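Local coordinates for pseudoperoxidase (Leishmania major, PDB 5VIA), which binds a heme b whose iron carries a histidine and a cysteine as axial ligands, in a fold of the peroxidase family, and is named a pseudoperoxidase, at residues L155-S160 against R186-L191; T85-S90 against D109-G114; A46-F51 against I278-K283. All blocks are in the same frame, centred on the assembly; numbering follows the deposited sequence.

Contact 1 (L155-S160 against R186-L191). With HEM (protoporphyrin IX containing Fe), chain B.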
loop_
_atom_site.group_PDB
_atom_site.type_symbol
_atom_site.label_atom_id
_atom_site.label_comp_id
_atom_site.label_asym_id
_atom_site.label_seq_id
_atom_site.Cartn_x
_atom_site.Cartn_y
_atom_site.Cartn_z
ATOM N N LEU A 155 -4.454 2.267 -7.523
ATOM C CA LEU A 155 -3.536 1.984 -6.427
ATOM C C LEU A 155 -4.164 1.023 -5.433
ATOM O O LEU A 155 -3.461 0.278 -4.749
ATOM C CB LEU A 155 -3.172 3.298 -5.738
ATOM C CG LEU A 155 -1.820 3.511 -5.063
ATOM C CD1 LEU A 155 -0.627 2.851 -5.804
ATOM C CD2 LEU A 155 -1.624 5.021 -4.947
ATOM N N LEU A 156 -5.491 1.035 -5.349
ATOM C CA LEU A 156 -6.168 0.215 -4.334
ATOM C C LEU A 156 -6.124 -1.287 -4.617
ATOM O O LEU A 156 -6.442 -2.096 -3.734
ATOM C CB LEU A 156 -7.587 0.727 -4.066
ATOM C CG LEU A 156 -7.622 2.026 -3.240
ATOM C CD1 LEU A 156 -9.017 2.567 -3.145
ATOM C CD2 LEU A 156 -7.077 1.800 -1.830
ATOM N N ALA A 157 -5.695 -1.679 -5.818
ATOM C CA ALA A 157 -5.514 -3.104 -6.110
ATOM C C ALA A 157 -4.386 -3.727 -5.300
ATOM O O ALA A 157 -4.210 -4.954 -5.339
ATOM C CB ALA A 157 -5.275 -3.332 -7.573
ATOM N N CYS A 158 -3.615 -2.909 -4.577
ATOM C CA CYS A 158 -2.676 -3.474 -3.605
ATOM C C CYS A 158 -3.429 -4.258 -2.539
ATOM O O CYS A 158 -2.847 -5.092 -1.862
ATOM C CB CYS A 158 -1.817 -2.404 -2.937
ATOM S SG CYS A 158 -0.598 -1.640 -4.050
ATOM N N HIS A 159 -4.719 -3.981 -2.378
ATOM C CA HIS A 159 -5.546 -4.754 -1.434
ATOM C C HIS A 159 -5.855 -6.170 -1.919
ATOM O O HIS A 159 -6.494 -6.963 -1.207
ATOM C CB HIS A 159 -6.837 -4.004 -1.145
ATOM C CG HIS A 159 -6.665 -2.874 -0.183
ATOM N ND1 HIS A 159 -7.682 -1.997 0.128
ATOM C CD2 HIS A 159 -5.594 -2.485 0.548
ATOM C CE1 HIS A 159 -7.250 -1.122 1.013
ATOM N NE2 HIS A 159 -5.988 -1.392 1.278
ATOM N N SER A 160 -5.406 -6.500 -3.125
ATOM C CA SER A 160 -5.582 -7.857 -3.620
ATOM C C SER A 160 -4.530 -8.796 -3.017
ATOM O O SER A 160 -4.632 -10.010 -3.167
ATOM C CB SER A 160 -5.518 -7.875 -5.142
ATOM O OG SER A 160 -4.214 -7.557 -5.560
ATOM N N ARG A 186 -8.061 -8.420 -9.391
ATOM C CA ARG A 186 -9.121 -9.225 -8.794
ATOM C C ARG A 186 -9.880 -8.424 -7.733
ATOM O O ARG A 186 -11.063 -8.642 -7.513
ATOM C CB ARG A 186 -8.546 -10.516 -8.195
ATOM C CG ARG A 186 -9.608 -11.584 -7.957
ATOM C CD ARG A 186 -9.007 -12.956 -7.615
ATOM N NE ARG A 186 -10.018 -13.782 -6.952
ATOM C CZ ARG A 186 -10.298 -13.697 -5.654
ATOM N NH1 ARG A 186 -9.635 -12.841 -4.888
ATOM N NH2 ARG A 186 -11.241 -14.457 -5.129
ATOM N N TYR A 187 -9.180 -7.495 -7.091
ATOM C CA TYR A 187 -9.770 -6.579 -6.117
ATOM C C TYR A 187 -11.081 -5.961 -6.627
ATOM O O TYR A 187 -12.114 -6.003 -5.947
ATOM C CB TYR A 187 -8.746 -5.482 -5.781
ATOM C CG TYR A 187 -9.289 -4.305 -5.002
ATOM C CD1 TYR A 187 -9.483 -4.376 -3.623
ATOM C CD2 TYR A 187 -9.587 -3.110 -5.642
ATOM C CE1 TYR A 187 -9.981 -3.278 -2.904
ATOM C CE2 TYR A 187 -10.081 -2.013 -4.936
ATOM C CZ TYR A 187 -10.275 -2.104 -3.572
ATOM O OH TYR A 187 -10.770 -1.013 -2.887
ATOM N N TYR A 188 -11.038 -5.405 -7.836
ATOM C CA TYR A 188 -12.213 -4.769 -8.427
ATOM C C TYR A 188 -13.331 -5.764 -8.691
ATOM O O TYR A 188 -14.512 -5.465 -8.471
ATOM C CB TYR A 188 -11.813 -4.068 -9.731
ATOM C CG TYR A 188 -10.591 -3.219 -9.528
ATOM C CD1 TYR A 188 -10.668 -2.044 -8.799
ATOM C CD2 TYR A 188 -9.356 -3.612 -10.027
ATOM C CE1 TYR A 188 -9.551 -1.272 -8.580
ATOM C CE2 TYR A 188 -8.229 -2.839 -9.822
ATOM C CZ TYR A 188 -8.334 -1.674 -9.093
ATOM O OH TYR A 188 -7.224 -0.905 -8.863
ATOM N N GLN A 189 -12.958 -6.940 -9.182
ATOM C CA GLN A 189 -13.931 -7.973 -9.495
ATOM C C GLN A 189 -14.592 -8.430 -8.202
ATOM O O GLN A 189 -15.798 -8.674 -8.161
ATOM C CB GLN A 189 -13.245 -9.148 -10.205
ATOM C CG GLN A 189 -12.552 -8.755 -11.518
ATOM C CD GLN A 189 -11.667 -9.850 -12.084
ATOM O OE1 GLN A 189 -11.377 -10.844 -11.415
ATOM N NE2 GLN A 189 -11.229 -9.672 -13.322
ATOM N N PHE A 190 -13.790 -8.529 -7.143
ATOM C CA PHE A 190 -14.277 -8.996 -5.846
ATOM C C PHE A 190 -15.286 -8.021 -5.239
ATOM O O PHE A 190 -16.371 -8.433 -4.807
ATOM C CB PHE A 190 -13.109 -9.220 -4.884
ATOM C CG PHE A 190 -13.512 -9.853 -3.582
ATOM C CD1 PHE A 190 -13.538 -11.237 -3.445
ATOM C CD2 PHE A 190 -13.878 -9.064 -2.498
ATOM C CE1 PHE A 190 -13.909 -11.816 -2.254
ATOM C CE2 PHE A 190 -14.257 -9.640 -1.306
ATOM C CZ PHE A 190 -14.267 -11.011 -1.181
ATOM N N LEU A 191 -14.926 -6.734 -5.211
ATOM C CA LEU A 191 -15.814 -5.696 -4.680
ATOM C C LEU A 191 -17.169 -5.697 -5.380
ATOM O O LEU A 191 -18.214 -5.719 -4.722
ATOM C CB LEU A 191 -15.178 -4.303 -4.790
ATOM C CG LEU A 191 -13.992 -3.980 -3.877
ATOM C CD1 LEU A 191 -13.705 -2.489 -3.892
ATOM C CD2 LEU A 191 -14.215 -4.446 -2.462
HETATM C CHA HEM B . -3.602 -3.533 4.274
HETATM C CHB HEM B . -7.146 -0.201 4.567
HETATM C CHC HEM B . -4.756 2.400 1.235
HETATM C CHD HEM B . -1.648 -1.270 0.432
HETATM C C1A HEM B . -4.701 -2.814 4.675
HETATM C C2A HEM B . -5.523 -3.148 5.816
HETATM C C3A HEM B . -6.491 -2.242 5.912
HETATM C C4A HEM B . -6.331 -1.287 4.818
HETATM C CMA HEM B . -7.599 -2.203 6.980
HETATM C CAA HEM B . -5.270 -4.327 6.782
HETATM C CBA HEM B . -4.096 -3.840 7.654
HETATM C CGA HEM B . -3.662 -4.857 8.686
HETATM O O1A HEM B . -4.489 -5.208 9.564
HETATM O O2A HEM B . -2.477 -5.289 8.652
HETATM C C1B HEM B . -6.815 0.829 3.709
HETATM C C2B HEM B . -7.564 2.041 3.470
HETATM C C3B HEM B . -6.907 2.785 2.567
HETATM C C4B HEM B . -5.720 2.036 2.159
HETATM C CMB HEM B . -8.874 2.413 4.181
HETATM C CAB HEM B . -7.409 4.162 2.065
HETATM C CBB HEM B . -6.573 5.108 1.622
HETATM C C1C HEM B . -3.718 1.646 0.716
HETATM C C2C HEM B . -2.796 2.044 -0.357
HETATM C C3C HEM B . -1.933 1.013 -0.567
HETATM C C4C HEM B . -2.290 -0.053 0.357
HETATM C CMC HEM B . -2.844 3.425 -1.069
HETATM C CAC HEM B . -0.736 0.831 -1.527
HETATM C CBC HEM B . -0.241 1.819 -2.285
HETATM C C1D HEM B . -1.887 -2.238 1.376
HETATM C C2D HEM B . -1.196 -3.508 1.464
HETATM C C3D HEM B . -1.809 -4.219 2.664
HETATM C C4D HEM B . -2.808 -3.304 3.178
HETATM C CMD HEM B . -0.075 -4.034 0.542
HETATM C CAD HEM B . -1.416 -5.612 3.223
HETATM C CBD HEM B . -0.273 -5.335 4.208
HETATM C CGD HEM B . 0.204 -6.599 4.880
HETATM O O1D HEM B . 1.000 -6.499 5.862
HETATM O O2D HEM B . -0.216 -7.697 4.435
HETATM N NA HEM B . -5.226 -1.672 4.077
HETATM N NB HEM B . -5.707 0.851 2.890
HETATM N NC HEM B . -3.375 0.354 1.124
HETATM N ND HEM B . -2.838 -2.157 2.391
HETATM FE FE HEM B . -4.278 -0.637 2.682
#
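His159 and Tyr187 lie side by side and point the same way, the tyrosine ring alongside the histidine with its CD1 3.6 Å from His159 CB. This is the proximal side of a heme-peroxidase fold: residues 157-160 form a 3-10 turn that presents the histidine, and helix 186-194 backs it. His159 NE2 binds the iron at 2.3 Å, and Cys60 supplies the other axial ligand. The two rings meet obliquely, planes 70° apart, with CE1 of Tyr187 at the edge of the imidazole. Both polar ends converge on one carboxylate oxygen: Glu243 OE1 is hydrogen-bonded to both His159 ND1 and Tyr187 OH, which would fix the rotation of the imidazole about its iron bond. Tyrosine suits this place because its flat ring packs against the Leu156 carbonyl and His159 CB while its hydroxyl reaches the glutamate. With CG anti to the backbone N (chi1 168°), the Tyr187 ring is carried across to residues 156-159, and the carbonyl O of Leu156 sits 3.6 Å above the ring plane, over its centre; Leu191 CG lies toward the rim of the opposite face. Leu156 lies between Tyr187 and the heme, its CB touching Tyr187 CE2 at 3.8 Å and its CD2 near the methine carbon CHC. Ala157, small enough to let the helix come close, takes the oblique approach of Tyr188, whose hydroxyl is hydrogen-bonded to the carbonyl of Val153. Ser160 OG donates a hydrogen bond to Ala157 O at 2.6 Å, while its CB rests against Tyr187 CB at 4.1 Å.

Contact 2 (T85-S90 against D109-G114)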
loop_
_atom_site.group_PDB
_atom_site.type_symbol
_atom_site.label_atom_id
_atom_site.label_comp_id
_atom_site.label_asym_id
_atom_site.label_seq_id
_atom_site.Cartn_x
_atom_site.Cartn_y
_atom_site.Cartn_z
ATOM N N THR A 85 18.333 5.370 2.726
ATOM C CA THR A 85 17.353 4.413 3.235
ATOM C C THR A 85 16.004 4.565 2.530
ATOM O O THR A 85 15.283 3.588 2.321
ATOM C CB THR A 85 17.215 4.548 4.768
ATOM O OG1 THR A 85 18.396 4.022 5.386
ATOM C CG2 THR A 85 16.033 3.766 5.281
ATOM N N GLU A 86 15.669 5.792 2.138
ATOM C CA GLU A 86 14.443 6.031 1.387
ATOM C C GLU A 86 14.472 5.361 0.009
ATOM O O GLU A 86 13.483 4.754 -0.404
ATOM C CB GLU A 86 14.170 7.537 1.252
ATOM C CG GLU A 86 13.864 8.262 2.565
ATOM C CD GLU A 86 12.506 7.916 3.161
ATOM O OE1 GLU A 86 11.683 7.231 2.518
ATOM O OE2 GLU A 86 12.256 8.336 4.303
ATOM N N ASP A 87 15.594 5.474 -0.700
ATOM C CA ASP A 87 15.747 4.792 -1.987
ATOM C C ASP A 87 15.596 3.277 -1.816
ATOM O O ASP A 87 14.861 2.619 -2.566
ATOM C CB ASP A 87 17.108 5.114 -2.617
ATOM C CG ASP A 87 17.100 6.419 -3.391
ATOM O OD1 ASP A 87 16.009 6.987 -3.581
ATOM O OD2 ASP A 87 18.178 6.868 -3.828
ATOM N N VAL A 88 16.288 2.732 -0.823
ATOM C CA VAL A 88 16.205 1.304 -0.528
ATOM C C VAL A 88 14.764 0.886 -0.236
ATOM O O VAL A 88 14.298 -0.145 -0.715
ATOM C CB VAL A 88 17.094 0.922 0.668
ATOM C CG1 VAL A 88 16.757 -0.478 1.143
ATOM C CG2 VAL A 88 18.571 1.015 0.293
ATOM N N ALA A 89 14.055 1.697 0.541
ATOM C CA ALA A 89 12.686 1.366 0.915
ATOM C C ALA A 89 11.766 1.301 -0.304
ATOM O O ALA A 89 10.923 0.404 -0.403
ATOM C CB ALA A 89 12.154 2.351 1.961
ATOM N N SER A 90 11.931 2.236 -1.237
ATOM C CA SER A 90 11.112 2.236 -2.448
ATOM C C SER A 90 11.404 1.012 -3.330
ATOM O O SER A 90 10.489 0.464 -3.962
ATOM C CB SER A 90 11.293 3.545 -3.232
ATOM O OG SER A 90 12.612 3.638 -3.736
ATOM N N ASP A 109 11.776 0.332 -14.356
ATOM C CA ASP A 109 12.474 0.966 -15.478
ATOM C C ASP A 109 12.554 2.491 -15.354
ATOM O O ASP A 109 13.539 3.100 -15.772
ATOM C CB ASP A 109 11.818 0.580 -16.807
ATOM C CG ASP A 109 12.513 1.204 -18.003
ATOM O OD1 ASP A 109 13.631 0.761 -18.349
ATOM O OD2 ASP A 109 11.935 2.137 -18.600
ATOM N N GLN A 110 11.527 3.097 -14.767
ATOM C CA GLN A 110 11.461 4.548 -14.622
ATOM C C GLN A 110 11.873 5.022 -13.234
ATOM O O GLN A 110 11.800 6.217 -12.940
ATOM C CB GLN A 110 10.042 5.046 -14.907
ATOM C CG GLN A 110 9.633 5.026 -16.371
ATOM C CD GLN A 110 8.175 5.421 -16.559
ATOM O OE1 GLN A 110 7.519 5.909 -15.629
ATOM N NE2 GLN A 110 7.658 5.204 -17.763
ATOM N N TRP A 111 12.281 4.083 -12.379
ATOM C CA TRP A 111 12.681 4.408 -11.008
ATOM C C TRP A 111 13.775 5.471 -10.988
ATOM O O TRP A 111 14.747 5.403 -11.750
ATOM C CB TRP A 111 13.169 3.150 -10.277
ATOM C CG TRP A 111 13.456 3.386 -8.820
ATOM C CD1 TRP A 111 12.540 3.506 -7.810
ATOM C CD2 TRP A 111 14.745 3.532 -8.212
ATOM N NE1 TRP A 111 13.185 3.712 -6.610
ATOM C CE2 TRP A 111 14.538 3.734 -6.833
ATOM C CE3 TRP A 111 16.054 3.514 -8.704
ATOM C CZ2 TRP A 111 15.595 3.914 -5.938
ATOM C CZ3 TRP A 111 17.100 3.687 -7.815
ATOM C CH2 TRP A 111 16.865 3.889 -6.447
ATOM N N ARG A 112 13.591 6.468 -10.134
ATOM C CA ARG A 112 14.590 7.503 -9.943
ATOM C C ARG A 112 15.203 7.399 -8.557
ATOM O O ARG A 112 14.617 6.803 -7.646
ATOM C CB ARG A 112 13.972 8.887 -10.145
ATOM C CG ARG A 112 13.650 9.199 -11.602
ATOM C CD ARG A 112 12.835 10.468 -11.711
ATOM N NE ARG A 112 12.571 10.804 -13.107
ATOM C CZ ARG A 112 11.907 11.887 -13.502
ATOM N NH1 ARG A 112 11.435 12.743 -12.609
ATOM N NH2 ARG A 112 11.716 12.112 -14.791
ATOM N N TRP A 113 16.384 7.986 -8.403
ATOM C CA TRP A 113 17.130 7.852 -7.162
ATOM C C TRP A 113 17.448 9.209 -6.547
ATOM O O TRP A 113 17.191 10.252 -7.147
ATOM C CB TRP A 113 18.409 7.032 -7.395
ATOM C CG TRP A 113 19.435 7.673 -8.294
ATOM C CD1 TRP A 113 19.400 7.757 -9.659
ATOM C CD2 TRP A 113 20.670 8.278 -7.889
ATOM N NE1 TRP A 113 20.526 8.398 -10.124
ATOM C CE2 TRP A 113 21.322 8.725 -9.058
ATOM C CE3 TRP A 113 21.287 8.487 -6.651
ATOM C CZ2 TRP A 113 22.560 9.375 -9.023
ATOM C CZ3 TRP A 113 22.521 9.132 -6.618
ATOM C CH2 TRP A 113 23.141 9.569 -7.796
ATOM N N GLY A 114 18.006 9.193 -5.343
ATOM C CA GLY A 114 18.395 10.423 -4.683
ATOM C C GLY A 114 17.408 10.900 -3.634
ATOM O O GLY A 114 17.471 12.063 -3.218
#
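Ser90 OG joins two groups at once: it gives a hydrogen bond to the carbonyl O of Asp87 at 2.7 Å, and accepts one from Trp111 NE1 at 2.9 Å. The serine hydroxyl is placed between the backbone N and the carbonyl carbon, a rotation that brings OG back to Asp87 O, three residues earlier, and leaves the oxygen to accept the indole N-H. That N-H is used almost within its own plane, Ser90 OG lying 9° out of it, and the bond is bent moderately, to 154°. Tryptophan fits because it combines this one donor with a broad apolar ring: its benzo edge continues past the serine to Asp87, where CZ2 comes to 3.8 Å from Asp87 CB, nearly in the ring plane. The two segments thus join the first turns of helix 85-99 to the extended chain that leaves helix 105-109 and pairs, as the short, weakly bonded strand 112-113, with strand 286-287 in a small antiparallel sheet of this peroxidase-family fold. Strand and helix are tied a second time by Asp87, whose OD2 takes the backbone N-H of Gly114 at 2.8 Å through its syn lone pair, with a nearly straight angle of 168°. Its other oxygen, OD1, makes a salt bridge with Arg115, which would be expected to stabilise the charged carboxylate. Gly114 has a positive phi at which a CB would press on the carbonyl O of Trp113, and glycine therefore suits the position. Trp113 sends its ring away from the helix to a cation-pi contact with Arg286, but its CB still touches Asp87 OD2 at 3.6 Å.

Contact 3 (A46-F51 against I278-K283)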
loop_
_atom_site.group_PDB
_atom_site.type_symbol
_atom_site.label_atom_id
_atom_site.label_comp_id
_atom_site.label_asym_id
_atom_site.label_seq_id
_atom_site.Cartn_x
_atom_site.Cartn_y
_atom_site.Cartn_z
ATOM N N ALA A 46 2.160 8.585 2.692
ATOM C CA ALA A 46 1.092 9.238 3.447
ATOM C C ALA A 46 1.683 10.116 4.533
ATOM O O ALA A 46 1.190 11.229 4.797
ATOM C CB ALA A 46 0.122 8.210 4.045
ATOM N N ARG A 47 2.746 9.640 5.173
ATOM C CA ARG A 47 3.395 10.436 6.214
ATOM C C ARG A 47 4.041 11.712 5.643
ATOM O O ARG A 47 3.919 12.791 6.228
ATOM C CB ARG A 47 4.408 9.601 7.002
ATOM C CG ARG A 47 3.745 8.577 7.917
ATOM C CD ARG A 47 4.748 7.570 8.473
ATOM N NE ARG A 47 5.768 8.216 9.281
ATOM C CZ ARG A 47 5.612 8.515 10.570
ATOM N NH1 ARG A 47 4.467 8.227 11.195
ATOM N NH2 ARG A 47 6.593 9.107 11.240
ATOM N N ARG A 48 4.719 11.593 4.509
ATOM C CA ARG A 48 5.303 12.788 3.876
ATOM C C ARG A 48 4.223 13.807 3.486
ATOM O O ARG A 48 4.463 15.016 3.485
ATOM C CB ARG A 48 6.133 12.395 2.654
ATOM C CG ARG A 48 7.388 11.572 2.960
ATOM C CD ARG A 48 8.327 11.492 1.730
ATOM N NE ARG A 48 7.660 11.028 0.509
ATOM C CZ ARG A 48 7.411 9.751 0.222
ATOM N NH1 ARG A 48 7.747 8.795 1.080
ATOM N NH2 ARG A 48 6.817 9.423 -0.919
ATOM N N ALA A 49 3.031 13.315 3.167
ATOM C CA ALA A 49 1.930 14.174 2.734
ATOM C C ALA A 49 1.101 14.725 3.892
ATOM O O ALA A 49 0.222 15.560 3.686
ATOM C CB ALA A 49 1.034 13.425 1.753
ATOM N N GLY A 50 1.363 14.258 5.111
ATOM C CA GLY A 50 0.677 14.805 6.269
ATOM C C GLY A 50 -0.539 13.995 6.673
ATOM O O GLY A 50 -1.389 14.480 7.427
ATOM N N PHE A 51 -0.607 12.746 6.204
ATOM C CA PHE A 51 -1.704 11.869 6.568
ATOM C C PHE A 51 -1.249 10.597 7.301
ATOM O O PHE A 51 -1.701 9.503 6.942
ATOM C CB PHE A 51 -2.489 11.461 5.313
ATOM C CG PHE A 51 -3.160 12.622 4.603
ATOM C CD1 PHE A 51 -4.277 13.233 5.149
ATOM C CD2 PHE A 51 -2.677 13.082 3.384
ATOM C CE1 PHE A 51 -4.898 14.294 4.500
ATOM C CE2 PHE A 51 -3.290 14.143 2.724
ATOM C CZ PHE A 51 -4.397 14.753 3.278
ATOM N N ILE A 278 5.672 6.928 -4.851
ATOM C CA ILE A 278 6.986 6.741 -4.247
ATOM C C ILE A 278 7.940 7.891 -4.558
ATOM O O ILE A 278 9.022 7.959 -3.983
ATOM C CB ILE A 278 7.632 5.392 -4.625
ATOM C CG1 ILE A 278 7.800 5.266 -6.143
ATOM C CG2 ILE A 278 6.791 4.233 -4.063
ATOM C CD1 ILE A 278 8.580 4.037 -6.571
ATOM N N GLU A 279 7.539 8.785 -5.465
ATOM C CA GLU A 279 8.332 9.988 -5.748
ATOM C C GLU A 279 7.734 11.218 -5.085
ATOM O O GLU A 279 8.387 12.267 -5.011
ATOM C CB GLU A 279 8.453 10.231 -7.263
ATOM C CG GLU A 279 9.186 9.120 -8.019
ATOM C CD GLU A 279 9.450 9.462 -9.482
ATOM O OE1 GLU A 279 8.913 10.480 -9.988
ATOM O OE2 GLU A 279 10.202 8.705 -10.128
ATOM N N SER A 280 6.501 11.093 -4.599
ATOM C CA SER A 280 5.784 12.237 -4.013
ATOM C C SER A 280 6.492 12.846 -2.809
ATOM O O SER A 280 7.008 12.127 -1.936
ATOM C CB SER A 280 4.354 11.853 -3.628
ATOM O OG SER A 280 4.326 10.800 -2.666
ATOM N N ASN A 281 6.515 14.178 -2.772
ATOM C CA ASN A 281 7.144 14.930 -1.690
ATOM C C ASN A 281 8.627 14.620 -1.514
ATOM O O ASN A 281 9.148 14.671 -0.399
ATOM C CB ASN A 281 6.376 14.770 -0.368
ATOM C CG ASN A 281 5.027 15.456 -0.395
ATOM O OD1 ASN A 281 3.974 14.799 -0.377
ATOM N ND2 ASN A 281 5.044 16.782 -0.449
ATOM N N PHE A 282 9.292 14.289 -2.620
ATOM C CA PHE A 282 10.753 14.228 -2.664
ATOM C C PHE A 282 11.232 15.268 -3.681
ATOM O O PHE A 282 10.623 15.421 -4.732
ATOM C CB PHE A 282 11.237 12.848 -3.114
ATOM C CG PHE A 282 11.136 11.781 -2.050
ATOM C CD1 PHE A 282 11.854 11.892 -0.868
ATOM C CD2 PHE A 282 10.343 10.664 -2.248
ATOM C CE1 PHE A 282 11.769 10.909 0.111
ATOM C CE2 PHE A 282 10.253 9.668 -1.276
ATOM C CZ PHE A 282 10.967 9.798 -0.093
ATOM N N LYS A 283 12.316 15.975 -3.383
ATOM C CA LYS A 283 12.849 16.936 -4.348
ATOM C C LYS A 283 14.143 16.492 -5.018
ATOM O O LYS A 283 14.944 15.756 -4.434
ATOM C CB LYS A 283 13.059 18.292 -3.686
ATOM C CG LYS A 283 11.770 18.954 -3.246
ATOM C CD LYS A 283 12.083 20.227 -2.498
ATOM C CE LYS A 283 10.813 20.913 -2.044
ATOM N NZ LYS A 283 11.152 22.195 -1.381
#
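Arg48 and Phe282 form the tight part of this contact: the guanidinium lies over the rim of one face of the Phe282 ring, the two planes 24° apart, and Phe282 CE2 sits over the centre of the guanidinium, 3.2 Å from Arg48 CZ. The methylene before it joins in, Arg48 CD standing 4.0 Å from the ring centroid in a CH-pi contact. A bend at chi3 (-53°) swings the guanidinium to where its NE edge also meets the backbone of Ser280. There one carbonyl oxygen is gripped side-on by two nitrogens, Arg48 NE at 2.8 Å and Arg48 NH2 at 2.9 Å from Ser280 O, which lies close to the guanidinium plane for both bonds. Arginine suits the site by offering a flat face to the ring and an N-H edge to the carbonyl together. Ser280 OG is hydrogen-bonded to the carbonyl O of Met277.

Toward solvent the packing is thinner. Exposed Asn281 lays its CB 3.9 Å from Arg48 CB, and its OD1 only brushes Ala49. Asn281 itself occupies a left-handed conformation within the type II turn from Glu279 to Phe282, a place asparagine tolerates well.

Two helix ends thus meet: helix 33-49 closes in a Schellman motif at Gly50, and helix 263-279 runs out into the turn, while helix 85-99 packs against Ile278 and Phe282.

In the fold
Contacts 2 and 3 adjoin, their centres about 13 Å apart, and meet through Glu86 against Phe282, Trp111 against Ile278 and Arg112 against Glu279. Arg115 bridges them further, pairing with Asp87 and with the carbonyl of Ile278. Contact 1 stands on the other side of the chain's centre, about 25 Å from contact 2 and about 23 Å from contact 3, measured between centres. It alone of the three supplies an iron ligand; the Ser90 side chain remains about 12 Å from the heme and that of Ile278 about 8 Å. Along the sequence contact 3 closes a long loop that encloses contact 2 and then contact 1. Helix 263-279 connects the regions, touching Leu155, Ala157 and Cys158 before ending in contact 3.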